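PDB 3S5W: L-ornithine N(5)-monooxygenase from Pseudomonas aeruginosa, which hydroxylates the side-chain nitrogen of L-ornithine, using FAD, NADPH and molecular oxygen, in the first step of hydroxamate siderophore (pyoverdin) biosynthesis. Local coordinates for residues Ile85-Arg95 / Leu429-Glu437; Val197-Val207 / Val339-Ile349. All coordinates share one frame; numbering follows the deposited sequence.

Contact 1 of 2, residues Ile85-Arg95 / Leu429-Glu437. With FAD (flavin-adenine dinucleotide), chain C; ONH (N~5~-hydroxy-L-ornithine), chain E.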
loop_
_atom_site.group_PDB
_atom_site.type_symbol
_atom_site.label_atom_id
_atom_site.label_comp_id
_atom_site.label_asym_id
_atom_site.label_seq_id
_atom_site.Cartn_x
_atom_site.Cartn_y
_atom_site.Cartn_z
ATOM N N ILE A 85 -11.998 3.988 2.634
ATOM C CA ILE A 85 -12.865 3.162 1.802
ATOM C C ILE A 85 -13.971 2.610 2.713
ATOM O O ILE A 85 -13.735 2.452 3.916
ATOM C CB ILE A 85 -12.042 2.033 1.141
ATOM C CG1 ILE A 85 -12.759 1.445 -0.098
ATOM C CG2 ILE A 85 -11.632 0.967 2.173
ATOM C CD1 ILE A 85 -11.864 0.458 -0.911
ATOM N N SER A 86 -15.167 2.339 2.178
ATOM C CA SER A 86 -16.247 1.737 3.007
ATOM C C SER A 86 -15.825 0.374 3.566
ATOM O O SER A 86 -15.160 -0.404 2.870
ATOM C CB SER A 86 -17.533 1.555 2.188
ATOM O OG SER A 86 -18.547 0.854 2.911
ATOM N N PHE A 87 -16.230 0.085 4.801
ATOM C CA PHE A 87 -15.973 -1.225 5.387
ATOM C C PHE A 87 -16.609 -2.378 4.583
ATOM O O PHE A 87 -16.207 -3.516 4.734
ATOM C CB PHE A 87 -16.418 -1.273 6.848
ATOM C CG PHE A 87 -17.917 -1.366 7.038
ATOM C CD1 PHE A 87 -18.582 -2.586 6.920
ATOM C CD2 PHE A 87 -18.660 -0.230 7.351
ATOM C CE1 PHE A 87 -19.964 -2.676 7.125
ATOM C CE2 PHE A 87 -20.038 -0.322 7.555
ATOM C CZ PHE A 87 -20.686 -1.558 7.425
ATOM N N LEU A 88 -17.596 -2.079 3.744
ATOM C CA LEU A 88 -18.194 -3.094 2.891
ATOM C C LEU A 88 -17.252 -3.551 1.750
ATOM O O LEU A 88 -17.518 -4.555 1.094
ATOM C CB LEU A 88 -19.527 -2.616 2.325
ATOM C CG LEU A 88 -20.679 -2.436 3.327
ATOM C CD1 LEU A 88 -21.868 -1.737 2.662
ATOM C CD2 LEU A 88 -21.100 -3.797 3.928
ATOM N N LYS A 89 -16.176 -2.807 1.525
ATOM C CA LYS A 89 -15.129 -3.223 0.566
ATOM C C LYS A 89 -14.022 -3.962 1.355
ATOM O O LYS A 89 -12.815 -3.689 1.219
ATOM C CB LYS A 89 -14.618 -2.006 -0.203
ATOM C CG LYS A 89 -15.729 -1.351 -1.102
ATOM C CD LYS A 89 -15.124 -0.682 -2.335
ATOM C CE LYS A 89 -16.127 0.147 -3.118
ATOM N NZ LYS A 89 -15.496 0.702 -4.393
ATOM N N ASP A 90 -14.459 -4.854 2.221
ATOM C CA ASP A 90 -13.588 -5.717 3.012
ATOM C C ASP A 90 -13.021 -6.844 2.115
ATOM O O ASP A 90 -13.132 -6.786 0.919
ATOM C CB ASP A 90 -14.397 -6.268 4.206
ATOM C CG ASP A 90 -15.538 -7.181 3.768
ATOM O OD1 ASP A 90 -15.465 -7.691 2.640
ATOM O OD2 ASP A 90 -16.529 -7.381 4.529
ATOM N N LEU A 91 -12.403 -7.869 2.689
ATOM C CA LEU A 91 -11.716 -8.894 1.851
ATOM C C LEU A 91 -12.630 -9.828 1.015
ATOM O O LEU A 91 -12.132 -10.538 0.139
ATOM C CB LEU A 91 -10.816 -9.758 2.737
ATOM C CG LEU A 91 -9.645 -9.027 3.426
ATOM C CD1 LEU A 91 -8.823 -9.939 4.322
ATOM C CD2 LEU A 91 -8.782 -8.401 2.405
ATOM N N VAL A 92 -13.943 -9.804 1.267
ATOM C CA VAL A 92 -14.849 -10.836 0.719
ATOM C C VAL A 92 -16.164 -10.365 0.129
ATOM O O VAL A 92 -16.680 -10.981 -0.816
ATOM C CB VAL A 92 -15.200 -11.956 1.773
ATOM C CG1 VAL A 92 -13.971 -12.670 2.257
ATOM C CG2 VAL A 92 -15.962 -11.379 2.986
ATOM N N SER A 93 -16.731 -9.303 0.718
ATOM C CA SER A 93 -18.153 -9.007 0.545
ATOM C C SER A 93 -18.605 -8.733 -0.880
ATOM O O SER A 93 -19.724 -9.102 -1.247
ATOM C CB SER A 93 -18.628 -7.914 1.519
ATOM O OG SER A 93 -18.616 -8.443 2.840
ATOM N N LEU A 94 -17.769 -8.081 -1.688
ATOM C CA LEU A 94 -18.152 -7.845 -3.093
ATOM C C LEU A 94 -18.355 -9.148 -3.881
ATOM O O LEU A 94 -19.032 -9.152 -4.901
ATOM C CB LEU A 94 -17.138 -6.954 -3.807
ATOM C CG LEU A 94 -17.050 -5.504 -3.330
ATOM C CD1 LEU A 94 -16.265 -4.655 -4.329
ATOM C CD2 LEU A 94 -18.451 -4.947 -3.152
ATOM N N ARG A 95 -17.715 -10.222 -3.413
ATOM C CA ARG A 95 -17.883 -11.552 -4.009
ATOM C C ARG A 95 -18.924 -12.371 -3.259
ATOM O O ARG A 95 -19.792 -12.965 -3.874
ATOM C CB ARG A 95 -16.562 -12.339 -3.984
ATOM C CG ARG A 95 -16.643 -13.692 -4.746
ATOM C CD ARG A 95 -15.348 -14.510 -4.590
ATOM N NE ARG A 95 -15.101 -14.898 -3.213
ATOM C CZ ARG A 95 -14.129 -14.393 -2.459
ATOM N NH1 ARG A 95 -13.311 -13.474 -2.960
ATOM N NH2 ARG A 95 -13.980 -14.790 -1.204
ATOM N N LEU A 429 -7.839 -1.588 -1.650
ATOM C CA LEU A 429 -8.703 -2.706 -1.204
ATOM C C LEU A 429 -9.917 -2.919 -2.116
ATOM O O LEU A 429 -10.615 -3.928 -1.990
ATOM C CB LEU A 429 -9.207 -2.434 0.232
ATOM C CG LEU A 429 -8.139 -2.302 1.287
ATOM C CD1 LEU A 429 -8.715 -1.675 2.559
ATOM C CD2 LEU A 429 -7.495 -3.701 1.587
ATOM N N SER A 430 -10.157 -1.971 -3.039
ATOM C CA SER A 430 -11.420 -1.847 -3.780
ATOM C C SER A 430 -12.040 -3.091 -4.443
ATOM O O SER A 430 -13.256 -3.318 -4.371
ATOM C CB SER A 430 -11.329 -0.674 -4.811
ATOM O OG SER A 430 -10.823 0.508 -4.191
ATOM N N VAL A 431 -11.207 -3.874 -5.117
ATOM C CA VAL A 431 -11.732 -5.005 -5.889
ATOM C C VAL A 431 -11.121 -6.348 -5.438
ATOM O O VAL A 431 -11.232 -7.329 -6.153
ATOM C CB VAL A 431 -11.558 -4.844 -7.422
ATOM C CG1 VAL A 431 -12.378 -3.662 -7.965
ATOM C CG2 VAL A 431 -10.057 -4.701 -7.816
ATOM N N LEU A 432 -10.518 -6.380 -4.258
ATOM C CA LEU A 432 -9.828 -7.576 -3.796
ATOM C C LEU A 432 -10.688 -8.843 -3.859
ATOM O O LEU A 432 -10.196 -9.858 -4.320
ATOM C CB LEU A 432 -9.213 -7.378 -2.416
ATOM C CG LEU A 432 -8.040 -6.379 -2.310
ATOM C CD1 LEU A 432 -7.426 -6.581 -0.977
ATOM C CD2 LEU A 432 -7.001 -6.578 -3.385
ATOM N N PRO A 433 -11.970 -8.790 -3.419
ATOM C CA PRO A 433 -12.748 -10.051 -3.500
ATOM C C PRO A 433 -12.924 -10.612 -4.910
ATOM O O PRO A 433 -12.965 -11.842 -5.105
ATOM C CB PRO A 433 -14.127 -9.675 -2.916
ATOM C CG PRO A 433 -13.852 -8.479 -2.028
ATOM C CD PRO A 433 -12.717 -7.712 -2.725
ATOM N N VAL A 434 -13.074 -9.715 -5.880
ATOM C CA VAL A 434 -13.238 -10.101 -7.270
ATOM C C VAL A 434 -11.885 -10.531 -7.898
ATOM O O VAL A 434 -11.830 -11.552 -8.631
ATOM C CB VAL A 434 -13.961 -8.952 -8.081
ATOM C CG1 VAL A 434 -14.088 -9.310 -9.534
ATOM C CG2 VAL A 434 -15.382 -8.679 -7.479
ATOM N N ARG A 435 -10.815 -9.768 -7.639
ATOM C CA ARG A 435 -9.490 -10.182 -8.119
ATOM C C ARG A 435 -9.086 -11.556 -7.555
ATOM O O ARG A 435 -8.512 -12.387 -8.275
ATOM C CB ARG A 435 -8.449 -9.131 -7.773
ATOM C CG ARG A 435 -7.072 -9.406 -8.344
ATOM C CD ARG A 435 -6.242 -8.141 -8.296
ATOM N NE ARG A 435 -5.637 -7.845 -6.992
ATOM C CZ ARG A 435 -5.321 -6.616 -6.602
ATOM N NH1 ARG A 435 -5.659 -5.584 -7.364
ATOM N NH2 ARG A 435 -4.685 -6.407 -5.454
ATOM N N ALA A 436 -9.392 -11.800 -6.278
ATOM C CA ALA A 436 -9.086 -13.082 -5.659
ATOM C C ALA A 436 -9.816 -14.223 -6.384
ATOM O O ALA A 436 -9.234 -15.289 -6.624
ATOM C CB ALA A 436 -9.485 -13.069 -4.189
ATOM N N GLU A 437 -11.089 -13.999 -6.713
ATOM C CA GLU A 437 -11.879 -14.996 -7.441
ATOM C C GLU A 437 -11.284 -15.203 -8.837
ATOM O O GLU A 437 -11.225 -16.332 -9.339
ATOM C CB GLU A 437 -13.326 -14.542 -7.575
ATOM C CG GLU A 437 -14.194 -15.501 -8.390
ATOM C CD GLU A 437 -15.673 -15.293 -8.127
ATOM O OE1 GLU A 437 -16.175 -14.192 -8.425
ATOM O OE2 GLU A 437 -16.326 -16.231 -7.614
HETATM P PA FAD C . 0.546 -4.788 1.263
HETATM O O1A FAD C . 1.535 -3.695 1.109
HETATM O O2A FAD C . -0.597 -4.506 2.255
HETATM O O5B FAD C . 1.296 -6.144 1.752
HETATM C C5B FAD C . 2.510 -6.518 1.143
HETATM C C4B FAD C . 3.120 -7.530 2.098
HETATM O O4B FAD C . 4.271 -8.043 1.483
HETATM C C3B FAD C . 3.578 -6.852 3.385
HETATM O O3B FAD C . 2.944 -7.454 4.496
HETATM C C2B FAD C . 5.099 -7.056 3.407
HETATM O O2B FAD C . 5.578 -7.425 4.695
HETATM C C1B FAD C . 5.272 -8.217 2.475
HETATM N N9A FAD C . 6.525 -8.251 1.728
HETATM C C8A FAD C . 7.092 -7.246 0.951
HETATM N N7A FAD C . 8.222 -7.759 0.378
HETATM C C5A FAD C . 8.342 -9.058 0.765
HETATM C C6A FAD C . 9.294 -10.037 0.479
HETATM N N6A FAD C . 10.191 -9.850 -0.502
HETATM N N1A FAD C . 9.137 -11.295 1.055
HETATM C C2A FAD C . 8.073 -11.608 1.876
HETATM N N3A FAD C . 7.122 -10.634 2.161
HETATM C C4A FAD C . 7.269 -9.383 1.609
HETATM N N1 FAD C . -6.234 1.152 0.470
HETATM C C2 FAD C . -7.604 1.300 0.646
HETATM O O2 FAD C . -8.385 0.780 -0.133
HETATM N N3 FAD C . -8.103 2.036 1.700
HETATM C C4 FAD C . -7.268 2.630 2.613
HETATM O O4 FAD C . -7.763 3.246 3.573
HETATM C C4X FAD C . -5.877 2.500 2.434
HETATM N N5 FAD C . -5.004 3.105 3.327
HETATM C C5X FAD C . -3.637 2.985 3.143
HETATM C C6 FAD C . -2.766 3.603 4.053
HETATM C C7 FAD C . -1.390 3.502 3.895
HETATM C C7M FAD C . -0.517 4.202 4.907
HETATM C C8 FAD C . -0.882 2.804 2.806
HETATM C C8M FAD C . 0.594 2.651 2.575
HETATM C C9 FAD C . -1.735 2.186 1.898
HETATM C C9A FAD C . -3.125 2.251 2.062
HETATM N N10 FAD C . -4.001 1.639 1.157
HETATM C C10 FAD C . -5.372 1.783 1.340
HETATM C "C1'" FAD C . -3.516 0.894 -0.048
HETATM C "C2'" FAD C . -2.880 -0.477 0.262
HETATM O "O2'" FAD C . -1.967 -0.681 -0.821
HETATM C "C3'" FAD C . -3.954 -1.555 0.258
HETATM O "O3'" FAD C . -4.992 -1.284 1.221
HETATM C "C4'" FAD C . -3.370 -2.947 0.605
HETATM O "O4'" FAD C . -2.564 -2.840 1.773
HETATM C "C5'" FAD C . -2.616 -3.641 -0.560
HETATM O "O5'" FAD C . -2.472 -5.004 -0.208
HETATM P P FAD C . -1.240 -5.923 -0.716
HETATM O O1P FAD C . -1.392 -7.230 0.024
HETATM O O2P FAD C . -1.303 -5.946 -2.219
HETATM O O3P FAD C . 0.049 -5.127 -0.216
HETATM C C ONH E . -13.367 3.217 -3.377
HETATM N N ONH E . -13.004 5.652 -3.284
HETATM O O ONH E . -14.516 3.497 -2.923
HETATM C CA ONH E . -12.357 4.327 -3.448
HETATM C CB ONH E . -11.243 4.077 -2.424
HETATM C CD ONH E . -9.086 4.905 -1.572
HETATM N NE ONH E . -8.123 5.956 -1.775
HETATM C CG ONH E . -10.182 5.153 -2.584
HETATM O OZ ONH E . -7.261 6.231 -0.737
HETATM O OXT ONH E . -13.013 2.071 -3.777
HETATM O O HOH W 1 -15.003 -1.651 -5.842
#
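Lys89 and Ser430 meet at the bound N5-hydroxy-L-ornithine, and their polar contacts run through the product's carboxylate and a water. Ser430 OG donates to ONH OXT at 2.7 Å, and Lys89 NZ reaches the same oxygen at 2.9 Å, with a weaker bond to the second carboxylate oxygen. The extended lysine chain passes alongside the carbonyl of Ser430, and water 1 joins the two, accepting from NZ and donating to Ser430 O. Two donors on one carboxylate oxygen fix that end of the ligand and would probably stabilise its negative charge. Next to Ser430, the backbone N of Leu429 donates to FAD O2 with an N-H...O angle of 166°.

Nonpolar packing adjoins this site. With CG1 anti to the backbone N (chi1 -160°), Ile85 packs its CD1 methyl against the ligand carboxylate, 3.5 Å from ONH OXT, while its CG2 branch faces Leu429 CD1 at 4.0 Å. Farther along, the ring of Pro433 packs on the main chain of Asp90-Leu94, its CG 3.4 Å from Leu91 O, and Leu94 CB touches the same ring carbon.

At the far end the interaction is polar again. Arg95 bends at chi3 (64°) and gives NH1 to Pro433 O at 2.7 Å; the oxygen lies at the guanidinium edge and is approached on a lone pair. Glu437 N shares this acceptor, while Arg95 NE forms a salt bridge with Glu51 of helix 40-56. Within the loop, Asp90 OD1 accepts from Val92 N, an Asx turn, and from Ser93 N, one residue further on, which probably helps to hold the backbone facing Pro433.

Ile85 and Lys89 of the loop and Leu429 and Ser430 just before helix 432-447 line part of the flavin and substrate site of this N-hydroxylating monooxygenase.

Contact 2 of 2, residues Val197-Val207 / Val339-Ile349; sequences VFRALKGDGRV and VERATATAQGI
Ala342 CB lies at the apolar centre, 3.6 Å from Leu201 CD1 and 3.7 Å from Phe198 CE1, where the loop before strand 207-209 covers the hairpin of strands 337-345 and 348-355. This β-hairpin belongs to a three-stranded antiparallel sheet. The two methyls of Leu201 divide the work: CD1 faces Ala342 and Ile349 CG2, whereas CD2 reaches Ala344 CB at 3.7 Å. Toward the start of the hairpin, Val197 crosses Val339 at about a right angle, with their CG1 atoms 3.9 Å apart. Val197 CG2, anti to the backbone N, is directed to the main chain at Arg341-Ala342. Phe198 CZ meets both methyls of Val339, and its ring also touches Ile233 of the parallel sheet, so the packing joins the two sheets.

Outward, Ile349 CD1 lies over one face of the Arg206 guanidinium, 3.6 Å from NE, while its CG1 packs on Val207 CG2. The guanidinium forms a side-on salt bridge with Asp204, NE to OD1 and NH2 to OD2, both on syn lone pairs. The anti lone pair of OD1 takes Arg206 N, completing an Asx turn. A bend at chi3 (-63°) brings the guanidinium to Asp204, whose two bonds probably hold its plane while NH1 points to the hairpin turn. There Thr345 O, which also accepts from Gly348 N, receives NH1 at 2.9 Å, almost in line with its C=O bond (175°).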
loop_
_atom_site.group_PDB
_atom_site.type_symbol
_atom_site.label_atom_id
_atom_site.label_comp_id
_atom_site.label_asym_id
_atom_site.label_seq_id
_atom_site.Cartn_x
_atom_site.Cartn_y
_atom_site.Cartn_z
ATOM N N VAL A 197 16.696 14.471 -4.059
ATOM C CA VAL A 197 17.430 15.352 -3.136
ATOM C C VAL A 197 17.672 14.728 -1.747
ATOM O O VAL A 197 18.576 15.150 -1.026
ATOM C CB VAL A 197 16.788 16.791 -3.041
ATOM C CG1 VAL A 197 15.394 16.805 -2.333
ATOM C CG2 VAL A 197 17.752 17.784 -2.394
ATOM N N PHE A 198 16.841 13.765 -1.360
ATOM C CA PHE A 198 17.009 13.152 -0.047
ATOM C C PHE A 198 17.778 11.852 -0.093
ATOM O O PHE A 198 18.044 11.289 0.966
ATOM C CB PHE A 198 15.655 12.935 0.639
ATOM C CG PHE A 198 15.039 14.208 1.073
ATOM C CD1 PHE A 198 15.488 14.836 2.228
ATOM C CD2 PHE A 198 14.052 14.798 0.309
ATOM C CE1 PHE A 198 14.958 16.031 2.631
ATOM C CE2 PHE A 198 13.489 15.993 0.702
ATOM C CZ PHE A 198 13.952 16.617 1.872
ATOM N N ARG A 199 18.140 11.361 -1.283
ATOM C CA ARG A 199 18.804 10.039 -1.404
ATOM C C ARG A 199 20.168 9.960 -0.706
ATOM O O ARG A 199 20.542 8.909 -0.129
ATOM C CB ARG A 199 18.864 9.596 -2.872
ATOM C CG ARG A 199 17.473 9.246 -3.394
ATOM C CD ARG A 199 17.367 9.098 -4.884
ATOM N NE ARG A 199 15.957 9.175 -5.298
ATOM C CZ ARG A 199 15.531 9.052 -6.545
ATOM N NH1 ARG A 199 16.394 8.832 -7.534
ATOM N NH2 ARG A 199 14.240 9.145 -6.803
ATOM N N ALA A 200 20.898 11.075 -0.741
ATOM C CA ALA A 200 22.214 11.208 -0.077
ATOM C C ALA A 200 22.107 11.113 1.442
ATOM O O ALA A 200 23.104 10.886 2.128
ATOM C CB ALA A 200 22.872 12.500 -0.438
ATOM N N LEU A 201 20.899 11.306 1.966
ATOM C CA LEU A 201 20.687 11.315 3.403
ATOM C C LEU A 201 20.170 9.976 3.911
ATOM O O LEU A 201 19.810 9.873 5.100
ATOM C CB LEU A 201 19.760 12.484 3.820
ATOM C CG LEU A 201 20.386 13.881 3.904
ATOM C CD1 LEU A 201 19.354 15.010 3.792
ATOM C CD2 LEU A 201 21.147 14.022 5.213
ATOM N N LYS A 202 20.135 8.964 3.037
ATOM C CA LYS A 202 19.788 7.604 3.443
ATOM C C LYS A 202 20.706 7.230 4.603
ATOM O O LYS A 202 21.918 7.458 4.542
ATOM C CB LYS A 202 19.949 6.600 2.278
ATOM C CG LYS A 202 19.692 5.117 2.663
ATOM C CD LYS A 202 19.806 4.140 1.473
ATOM C CE LYS A 202 21.223 4.112 0.881
ATOM N NZ LYS A 202 21.252 3.479 -0.477
ATOM N N GLY A 203 20.137 6.701 5.671
ATOM C CA GLY A 203 20.977 6.305 6.796
ATOM C C GLY A 203 21.077 7.343 7.883
ATOM O O GLY A 203 21.514 7.029 8.992
ATOM N N ASP A 204 20.679 8.583 7.577
ATOM C CA ASP A 204 20.556 9.604 8.602
ATOM C C ASP A 204 19.163 9.446 9.234
ATOM O O ASP A 204 18.137 9.639 8.560
ATOM C CB ASP A 204 20.741 11.011 8.007
ATOM C CG ASP A 204 20.963 12.080 9.066
ATOM O OD1 ASP A 204 20.221 12.131 10.080
ATOM O OD2 ASP A 204 21.874 12.911 8.879
ATOM N N GLY A 205 19.149 9.086 10.514
ATOM C CA GLY A 205 17.906 8.790 11.254
ATOM C C GLY A 205 16.922 9.964 11.374
ATOM O O GLY A 205 15.745 9.765 11.696
ATOM N N ARG A 206 17.425 11.179 11.161
ATOM C CA ARG A 206 16.607 12.416 11.169
ATOM C C ARG A 206 15.676 12.579 9.945
ATOM O O ARG A 206 14.796 13.437 9.941
ATOM C CB ARG A 206 17.526 13.642 11.295
ATOM C CG ARG A 206 18.270 13.629 12.642
ATOM C CD ARG A 206 19.319 14.699 12.730
ATOM N NE ARG A 206 20.383 14.534 11.733
ATOM C CZ ARG A 206 21.443 15.337 11.660
ATOM N NH1 ARG A 206 21.575 16.324 12.545
ATOM N NH2 ARG A 206 22.361 15.161 10.715
ATOM N N VAL A 207 15.920 11.790 8.903
ATOM C CA VAL A 207 15.118 11.811 7.684
ATOM C C VAL A 207 14.496 10.444 7.506
ATOM O O VAL A 207 15.200 9.432 7.504
ATOM C CB VAL A 207 15.986 12.171 6.432
ATOM C CG1 VAL A 207 15.129 12.208 5.151
ATOM C CG2 VAL A 207 16.655 13.530 6.639
ATOM N N VAL A 339 12.100 21.504 -2.170
ATOM C CA VAL A 339 13.415 21.299 -1.575
ATOM C C VAL A 339 14.471 21.227 -2.684
ATOM O O VAL A 339 14.487 20.287 -3.466
ATOM C CB VAL A 339 13.485 20.016 -0.707
ATOM C CG1 VAL A 339 14.886 19.944 -0.057
ATOM C CG2 VAL A 339 12.406 20.052 0.387
ATOM N N GLU A 340 15.344 22.231 -2.738
ATOM C CA GLU A 340 16.407 22.273 -3.771
ATOM C C GLU A 340 17.710 21.631 -3.310
ATOM O O GLU A 340 18.463 21.128 -4.118
ATOM C CB GLU A 340 16.682 23.712 -4.205
ATOM C CG GLU A 340 15.599 24.270 -5.071
ATOM C CD GLU A 340 16.057 25.488 -5.890
ATOM O OE1 GLU A 340 17.172 26.038 -5.669
ATOM O OE2 GLU A 340 15.272 25.867 -6.764
ATOM N N ARG A 341 17.950 21.643 -2.004
ATOM C CA ARG A 341 19.139 21.035 -1.407
ATOM C C ARG A 341 18.752 20.543 -0.004
ATOM O O ARG A 341 17.972 21.186 0.682
ATOM C CB ARG A 341 20.287 22.079 -1.319
ATOM C CG ARG A 341 21.617 21.496 -0.761
ATOM C CD ARG A 341 22.747 22.528 -0.474
ATOM N NE ARG A 341 22.333 23.782 0.177
ATOM C CZ ARG A 341 22.057 23.949 1.476
ATOM N NH1 ARG A 341 22.097 22.929 2.325
ATOM N NH2 ARG A 341 21.708 25.144 1.934
ATOM N N ALA A 342 19.293 19.408 0.418
ATOM C CA ALA A 342 19.103 18.952 1.800
ATOM C C ALA A 342 20.450 18.484 2.324
ATOM O O ALA A 342 21.093 17.649 1.685
ATOM C CB ALA A 342 18.079 17.819 1.854
ATOM N N THR A 343 20.890 19.056 3.445
ATOM C CA THR A 343 22.235 18.810 3.940
ATOM C C THR A 343 22.184 18.446 5.425
ATOM O O THR A 343 21.525 19.136 6.200
ATOM C CB THR A 343 23.148 20.082 3.758
ATOM O OG1 THR A 343 23.037 20.565 2.409
ATOM C CG2 THR A 343 24.626 19.751 4.084
ATOM N N ALA A 344 22.875 17.375 5.807
ATOM C CA ALA A 344 23.100 17.045 7.218
ATOM C C ALA A 344 24.093 18.031 7.844
ATOM O O ALA A 344 25.170 18.256 7.288
ATOM C CB ALA A 344 23.634 15.606 7.366
ATOM N N THR A 345 23.716 18.623 8.977
ATOM C CA THR A 345 24.624 19.436 9.797
ATOM C C THR A 345 24.546 18.970 11.257
ATOM O O THR A 345 23.608 18.245 11.653
ATOM C CB THR A 345 24.331 20.980 9.726
ATOM O OG1 THR A 345 23.123 21.297 10.439
ATOM C CG2 THR A 345 24.227 21.517 8.281
ATOM N N ALA A 346 25.518 19.392 12.065
ATOM C CA ALA A 346 25.489 19.133 13.512
ATOM C C ALA A 346 24.174 19.635 14.154
ATOM O O ALA A 346 23.667 19.002 15.081
ATOM C CB ALA A 346 26.734 19.775 14.220
ATOM N N GLN A 347 23.634 20.748 13.641
ATOM C CA GLN A 347 22.407 21.396 14.168
ATOM C C GLN A 347 21.073 20.824 13.652
ATOM O O GLN A 347 20.020 21.173 14.173
ATOM C CB GLN A 347 22.408 22.914 13.890
ATOM C CG GLN A 347 23.451 23.744 14.669
ATOM C CD GLN A 347 24.817 23.756 13.996
ATOM O OE1 GLN A 347 25.833 23.444 14.633
ATOM N NE2 GLN A 347 24.853 24.107 12.700
ATOM N N GLY A 348 21.116 19.972 12.630
ATOM C CA GLY A 348 19.895 19.394 12.059
ATOM C C GLY A 348 19.996 19.198 10.556
ATOM O O GLY A 348 21.111 19.163 10.003
ATOM N N ILE A 349 18.847 19.011 9.903
ATOM C CA ILE A 349 18.799 18.852 8.461
ATOM C C ILE A 349 18.468 20.229 7.872
ATOM O O ILE A 349 17.391 20.794 8.137
ATOM C CB ILE A 349 17.767 17.753 7.997
ATOM C CG1 ILE A 349 18.056 16.407 8.691
ATOM C CG2 ILE A 349 17.741 17.612 6.462
ATOM C CD1 ILE A 349 19.489 15.862 8.468
#

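In the fold
Contact 1 (85-95 with 429-437) and contact 2 (197-207 with 339-349) lie on opposite sides of the chain's centre; their own centres are 40 Å apart and their nearest atoms about 25 Å. In sequence, both segments of contact 2 fall between those of contact 1. The first holds residues that bind flavin and hydroxyornithine directly, whereas the second is structural packing near the bound NADP(+): the Val197 side chain comes within about 7 Å of it, and that of Val339 within about 8 Å of the NADP-binding Arg260. The side chain of Ile85 in contact 1 is about 8 Å from the same dinucleotide, which thus passes near both contacts without touching the side chain of Val197 or Ile85.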